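Local structure of protein ACDH-11, isoform b (Caenorhabditis elegans, 4Y9J) at residues M327-I330 with I331-R335; G345-Q348 with S349-P352. The protein belongs to the acyl-CoA dehydrogenase family of FAD-containing flavoproteins and assembles from several copies of one chain. All blocks are in the same frame, centred on the assembly; numbering follows the deposited sequence.

Contact 1. Residues M327-I330 with I331-R335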
loop_
_atom_site.group_PDB
_atom_site.type_symbol
_atom_site.label_atom_id
_atom_site.label_comp_id
_atom_site.label_asym_id
_atom_site.label_seq_id
_atom_site.Cartn_x
_atom_site.Cartn_y
_atom_site.Cartn_z
ATOM N N MET B 327 -7.452 25.730 -15.342
ATOM C CA MET B 327 -7.492 26.095 -16.758
ATOM C C MET B 327 -6.219 26.834 -17.172
ATOM O O MET B 327 -5.520 26.461 -18.127
ATOM C CB MET B 327 -8.738 26.903 -17.052
ATOM C CG MET B 327 -10.030 26.135 -16.838
ATOM S SD MET B 327 -11.572 27.107 -16.588
ATOM C CE MET B 327 -11.551 27.979 -18.069
ATOM N N ARG B 328 -5.856 27.858 -16.427
ATOM C CA ARG B 328 -4.625 28.600 -16.721
ATOM C C ARG B 328 -3.400 27.711 -16.560
ATOM O O ARG B 328 -2.465 27.801 -17.379
ATOM C CB ARG B 328 -4.523 29.817 -15.828
ATOM C CG ARG B 328 -3.151 30.547 -15.829
ATOM C CD ARG B 328 -2.730 31.066 -17.172
ATOM N NE ARG B 328 -3.741 31.992 -17.703
ATOM C CZ ARG B 328 -4.151 32.084 -18.955
ATOM N NH1 ARG B 328 -3.649 31.272 -19.889
ATOM N NH2 ARG B 328 -5.072 33.008 -19.291
ATOM N N ARG B 329 -3.354 26.893 -15.519
ATOM C CA ARG B 329 -2.177 26.058 -15.301
ATOM C C ARG B 329 -1.915 25.093 -16.518
ATOM O O ARG B 329 -0.811 25.011 -17.028
ATOM C CB ARG B 329 -2.263 25.292 -13.963
ATOM C CG ARG B 329 -1.123 24.327 -13.706
ATOM C CD ARG B 329 0.213 25.057 -13.677
ATOM N NE ARG B 329 0.325 26.036 -12.565
ATOM C CZ ARG B 329 0.739 25.739 -11.331
ATOM N NH1 ARG B 329 0.988 24.484 -10.978
ATOM N NH2 ARG B 329 0.821 26.702 -10.415
ATOM N N ILE B 330 -2.944 24.418 -16.968
ATOM C CA ILE B 330 -2.793 23.489 -18.059
ATOM C C ILE B 330 -2.383 24.205 -19.311
ATOM O O ILE B 330 -1.543 23.713 -20.021
ATOM C CB ILE B 330 -3.978 22.516 -18.192
ATOM C CG1 ILE B 330 -3.566 21.272 -19.009
ATOM C CG2 ILE B 330 -5.134 23.173 -18.901
ATOM C CD1 ILE B 330 -2.496 20.446 -18.328
ATOM N N ILE B 331 -2.897 25.400 -19.573
ATOM C CA ILE B 331 -2.544 26.112 -20.749
ATOM C C ILE B 331 -1.086 26.603 -20.629
ATOM O O ILE B 331 -0.336 26.563 -21.579
ATOM C CB ILE B 331 -3.502 27.328 -20.959
ATOM C CG1 ILE B 331 -4.941 26.892 -21.250
ATOM C CG2 ILE B 331 -2.986 28.273 -22.047
ATOM C CD1 ILE B 331 -5.887 28.098 -21.292
ATOM N N SER B 332 -0.700 27.116 -19.470
ATOM C CA SER B 332 0.687 27.497 -19.251
ATOM C C SER B 332 1.662 26.339 -19.481
ATOM O O SER B 332 2.741 26.508 -20.085
ATOM C CB SER B 332 0.890 28.076 -17.813
ATOM O OG SER B 332 2.202 28.558 -17.647
ATOM N N LEU B 333 1.333 25.184 -18.911
ATOM C CA LEU B 333 2.199 24.047 -19.082
ATOM C C LEU B 333 2.198 23.507 -20.510
ATOM O O LEU B 333 3.275 23.256 -21.070
ATOM C CB LEU B 333 1.808 22.965 -18.126
ATOM C CG LEU B 333 2.078 23.299 -16.648
ATOM C CD1 LEU B 333 1.457 22.241 -15.775
ATOM C CD2 LEU B 333 3.553 23.517 -16.336
ATOM N N ALA B 334 1.017 23.475 -21.117
ATOM C CA ALA B 334 0.912 22.963 -22.501
ATOM C C ALA B 334 1.617 23.887 -23.441
ATOM O O ALA B 334 2.389 23.439 -24.329
ATOM C CB ALA B 334 -0.559 22.765 -22.864
ATOM N N ARG B 335 1.436 25.193 -23.310
ATOM C CA ARG B 335 2.176 26.043 -24.188
ATOM C C ARG B 335 3.712 25.981 -24.059
ATOM O O ARG B 335 4.414 26.017 -25.080
ATOM C CB ARG B 335 1.704 27.514 -24.216
ATOM C CG ARG B 335 2.195 28.350 -23.087
ATOM C CD ARG B 335 1.593 29.758 -23.134
ATOM N NE ARG B 335 2.157 30.559 -22.052
ATOM C CZ ARG B 335 2.027 31.874 -21.936
ATOM N NH1 ARG B 335 1.375 32.577 -22.836
ATOM N NH2 ARG B 335 2.605 32.491 -20.911
#
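Ile331 sits one helical turn beyond Met327, and its backbone N donates to Met327 O over 3.2 Å. The isoleucine side chain leans back on the same carbonyl: CG1 stands beside the backbone N (chi1 -66°), which puts it 3.2 Å from Met327 O. The other branch, CG2, lies anti to N and meets Arg328, whose chain folds back through bends at chi2 and chi3. There the guanidinium presents its edge, NH1 lying 3.8 Å from Ile331 CG2, near the plane of the group. Salt bridges from Arg328 NH1 to Glu362 and from NE to Asp31 help fix the rotation of that plane, so the methyl group packs against a charged group already gripped by two carboxylates. Ser332 N continues the ladder with a nearly straight bond to Arg328 O (2.8 Å, 169° at the hydrogen), while its OG turns to Asp30. These i to i+4 bonds are those of a regular alpha-helix, here within helix 304-338 of the C-terminal acyl-CoA dehydrogenase domain, a helical region in this family. Helices 352-383 and 389-419 both pack against Ile331. Leu333 N bonds to Arg329 O, and its side chain lies across the aliphatic part of Arg329, CD1 touching Arg329 CD at 3.7 Å. The arginine leaves this apolar contact to end in a salt bridge with Glu66 and a hydrogen bond to Ser138; Leu333 itself also reaches Phe421 and Leu432. Ala334 makes the last of the bonds to residues 327-330: its N binds Ile330 O at 2.8 Å, and its CB, directed at the preceding turn, comes within 3.2 Å of that oxygen. Arg335 N then bonds to Ile331 O, and its guanidinium extends to Asp30 and to the backbone oxygens of Val587 and Asp589 of a second subunit.

Contact 2. Residues G345-Q348 with S349-P352; sequences GQTQ and SKWP. With FAD (flavin-adenine dinucleotide), chain C.
Thr347 O accepts from Lys350 N at 2.9 Å and Gln348 O from Trp351 N at 3.0 Å, two i to i+3 bonds that curl the backbone into a short 3-10 turn, with each donor well above the plane of its carbonyl. The turn joins strand 346-347, one arm of a two-stranded antiparallel hairpin with 342-343, to helix 352-383, for which Trp351 is the N-cap residue. This corner of the acyl-CoA dehydrogenase C-terminal domain forms part of an FAD pocket. A side-chain bond, the third in the turn, links Thr347 OG1 and Ser349 OG, 3.0 Å apart, either hydroxyl being a possible donor. Both oxygens occupy the position between backbone N and carbonyl carbon, which turns them towards one another. Lys350 runs alongside Thr347, its CG 3.5 Å from OG1, while its CB meets the amide carbon of Gln346. The indole of Trp351 lies between protein and cofactor. Over one face comes the amide of Gln346, its NE2 3.3 Å from CZ2 and displaced towards the rim, with the amide plane inclined 61° to the ring. The opposite face looks on to the adenine of FAD, N1A lying about 4.0 Å above the plane and likewise towards the rim. Indole NE1 donates to Val343 O, in strand 342-343, which helps fix the rotation of the ring between these two neighbours. Gln348 serves the cofactor in another way: its chain runs extended beyond CG to the ribose attached to the adenine. A second subunit supplies further partners of the same FAD, among them Thr191 and Thr448. The Gln348 amide NE2 donates both to Cys420 O and to FAD O4B, the latter bond 2.9 Å long and bent to 136° at the hydrogen.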
loop_
_atom_site.group_PDB
_atom_site.type_symbol
_atom_site.label_atom_id
_atom_site.label_comp_id
_atom_site.label_asym_id
_atom_site.label_seq_id
_atom_site.Cartn_x
_atom_site.Cartn_y
_atom_site.Cartn_z
ATOM N N GLY B 345 8.932 16.728 -37.264
ATOM C CA GLY B 345 10.056 17.520 -37.677
ATOM C C GLY B 345 10.060 18.937 -37.148
ATOM O O GLY B 345 10.975 19.657 -37.424
ATOM N N GLN B 346 9.021 19.363 -36.447
ATOM C CA GLN B 346 9.136 20.624 -35.680
ATOM C C GLN B 346 8.316 20.683 -34.394
ATOM O O GLN B 346 7.514 19.774 -34.120
ATOM C CB GLN B 346 8.854 21.835 -36.554
ATOM C CG GLN B 346 7.443 21.905 -37.063
ATOM C CD GLN B 346 7.387 22.778 -38.283
ATOM O OE1 GLN B 346 8.393 23.373 -38.663
ATOM N NE2 GLN B 346 6.216 22.851 -38.911
ATOM N N THR B 347 8.556 21.741 -33.590
ATOM C CA THR B 347 7.978 21.818 -32.278
ATOM C C THR B 347 6.476 21.994 -32.460
ATOM O O THR B 347 6.009 22.608 -33.445
ATOM C CB THR B 347 8.588 22.936 -31.396
ATOM O OG1 THR B 347 8.476 24.204 -32.052
ATOM C CG2 THR B 347 10.062 22.672 -31.119
ATOM N N GLN B 348 5.723 21.387 -31.568
ATOM C CA GLN B 348 4.244 21.550 -31.614
ATOM C C GLN B 348 3.814 22.988 -31.858
ATOM O O GLN B 348 2.845 23.241 -32.530
ATOM C CB GLN B 348 3.561 21.109 -30.349
ATOM C CG GLN B 348 3.690 19.648 -30.038
ATOM C CD GLN B 348 3.172 19.316 -28.637
ATOM O OE1 GLN B 348 3.265 20.112 -27.702
ATOM N NE2 GLN B 348 2.639 18.109 -28.494
ATOM N N SER B 349 4.527 23.914 -31.245
ATOM C CA SER B 349 4.166 25.306 -31.316
ATOM C C SER B 349 4.102 25.857 -32.736
ATOM O O SER B 349 3.473 26.892 -32.946
ATOM C CB SER B 349 5.181 26.110 -30.481
ATOM O OG SER B 349 6.450 26.142 -31.093
ATOM N N LYS B 350 4.826 25.230 -33.677
ATOM C CA LYS B 350 4.885 25.681 -35.061
ATOM C C LYS B 350 3.704 25.160 -35.904
ATOM O O LYS B 350 3.550 25.524 -37.087
ATOM C CB LYS B 350 6.232 25.262 -35.730
ATOM C CG LYS B 350 7.504 25.744 -35.018
ATOM C CD LYS B 350 7.588 27.241 -35.092
ATOM C CE LYS B 350 8.213 27.873 -33.868
ATOM N NZ LYS B 350 9.665 27.594 -33.792
ATOM N N TRP B 351 2.900 24.278 -35.330
ATOM C CA TRP B 351 1.838 23.671 -36.100
ATOM C C TRP B 351 0.526 24.445 -35.889
ATOM O O TRP B 351 -0.013 24.486 -34.783
ATOM C CB TRP B 351 1.696 22.183 -35.734
ATOM C CG TRP B 351 2.830 21.339 -36.245
ATOM C CD1 TRP B 351 3.747 20.658 -35.519
ATOM C CD2 TRP B 351 3.147 21.106 -37.614
ATOM N NE1 TRP B 351 4.652 20.027 -36.351
ATOM C CE2 TRP B 351 4.284 20.269 -37.644
ATOM C CE3 TRP B 351 2.567 21.515 -38.824
ATOM C CZ2 TRP B 351 4.854 19.842 -38.829
ATOM C CZ3 TRP B 351 3.125 21.099 -39.974
ATOM C CH2 TRP B 351 4.268 20.270 -39.987
ATOM N N PRO B 352 -0.045 24.983 -36.971
ATOM C CA PRO B 352 -1.259 25.764 -36.871
ATOM C C PRO B 352 -2.476 25.114 -36.173
ATOM O O PRO B 352 -3.208 25.800 -35.446
ATOM C CB PRO B 352 -1.623 26.027 -38.296
ATOM C CG PRO B 352 -0.321 26.079 -39.003
ATOM C CD PRO B 352 0.529 25.028 -38.307
HETATM P PA FAD C . 2.930 13.255 -28.948
HETATM O O1A FAD C . 2.860 13.015 -30.496
HETATM O O2A FAD C . 4.297 13.667 -28.378
HETATM O O5B FAD C . 1.981 14.497 -28.457
HETATM C C5B FAD C . 0.636 14.540 -28.871
HETATM C C4B FAD C . 0.320 15.997 -29.049
HETATM O O4B FAD C . 1.104 16.373 -30.204
HETATM C C3B FAD C . -1.165 16.151 -29.354
HETATM O O3B FAD C . -1.680 17.471 -29.048
HETATM C C2B FAD C . -1.181 15.896 -30.864
HETATM O O2B FAD C . -2.258 16.541 -31.515
HETATM C C1B FAD C . 0.091 16.664 -31.219
HETATM N N9A FAD C . 0.532 16.344 -32.586
HETATM C C8A FAD C . 1.283 15.250 -32.946
HETATM N N7A FAD C . 1.519 15.327 -34.320
HETATM C C5A FAD C . 0.914 16.496 -34.797
HETATM C C6A FAD C . 0.776 17.185 -36.093
HETATM N N6A FAD C . 1.363 16.578 -37.138
HETATM N N1A FAD C . 0.103 18.357 -36.159
HETATM C C2A FAD C . -0.485 18.952 -35.105
HETATM N N3A FAD C . -0.402 18.370 -33.883
HETATM C C4A FAD C . 0.252 17.176 -33.666
HETATM N N1 FAD C . 1.432 2.740 -28.004
HETATM C C2 FAD C . 1.780 1.554 -28.530
HETATM O O2 FAD C . 2.386 1.555 -29.594
HETATM N N3 FAD C . 1.418 0.398 -27.977
HETATM C C4 FAD C . 0.777 0.317 -26.826
HETATM O O4 FAD C . 0.495 -0.757 -26.267
HETATM C C4X FAD C . 0.371 1.579 -26.151
HETATM N N5 FAD C . -0.244 1.622 -24.932
HETATM C C5X FAD C . -0.656 2.808 -24.376
HETATM C C6 FAD C . -1.320 2.871 -23.145
HETATM C C7 FAD C . -1.702 4.126 -22.617
HETATM C C7M FAD C . -2.450 4.184 -21.338
HETATM C C8 FAD C . -1.374 5.355 -23.343
HETATM C C8M FAD C . -1.776 6.723 -22.784
HETATM C C9 FAD C . -0.708 5.310 -24.552
HETATM C C9A FAD C . -0.322 4.084 -25.095
HETATM N N10 FAD C . 0.382 4.017 -26.261
HETATM C C10 FAD C . 0.755 2.806 -26.843
HETATM C "C1'" FAD C . 0.795 5.269 -26.888
HETATM C "C2'" FAD C . -0.166 6.100 -27.695
HETATM O "O2'" FAD C . -0.496 5.451 -28.949
HETATM C "C3'" FAD C . 0.545 7.455 -27.778
HETATM O "O3'" FAD C . 0.458 8.159 -26.533
HETATM C "C4'" FAD C . -0.212 8.276 -28.780
HETATM O "O4'" FAD C . 0.018 7.658 -30.068
HETATM C "C5'" FAD C . 0.255 9.738 -28.669
HETATM O "O5'" FAD C . 1.647 9.783 -29.012
HETATM P P FAD C . 2.708 10.482 -27.964
HETATM O O1P FAD C . 2.438 9.942 -26.577
HETATM O O2P FAD C . 4.101 10.267 -28.569
HETATM O O3P FAD C . 2.236 12.029 -28.074
#

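Read from the N terminus, residues 327-335 come first, contact 1 lying wholly within helix 304-338 and closing no loop beyond the helical turn itself. The chain leaves that helix, passes strand 342-343 and enters contact 2, which takes in strand 346-347 and closes the tight bend leading into helix 352-383. The two are therefore in series, neither nested nor crossed. The centres of contact 1 and contact 2 lie about 17 Å apart. The nearest atoms of contact 1 and contact 2 are about 5 Å apart, without touching. Ser338, the last residue of helix 304-338, bridges the interval: its OG donates to Arg335 O on one side, and it shares a backbone bond with Ser349 on the other.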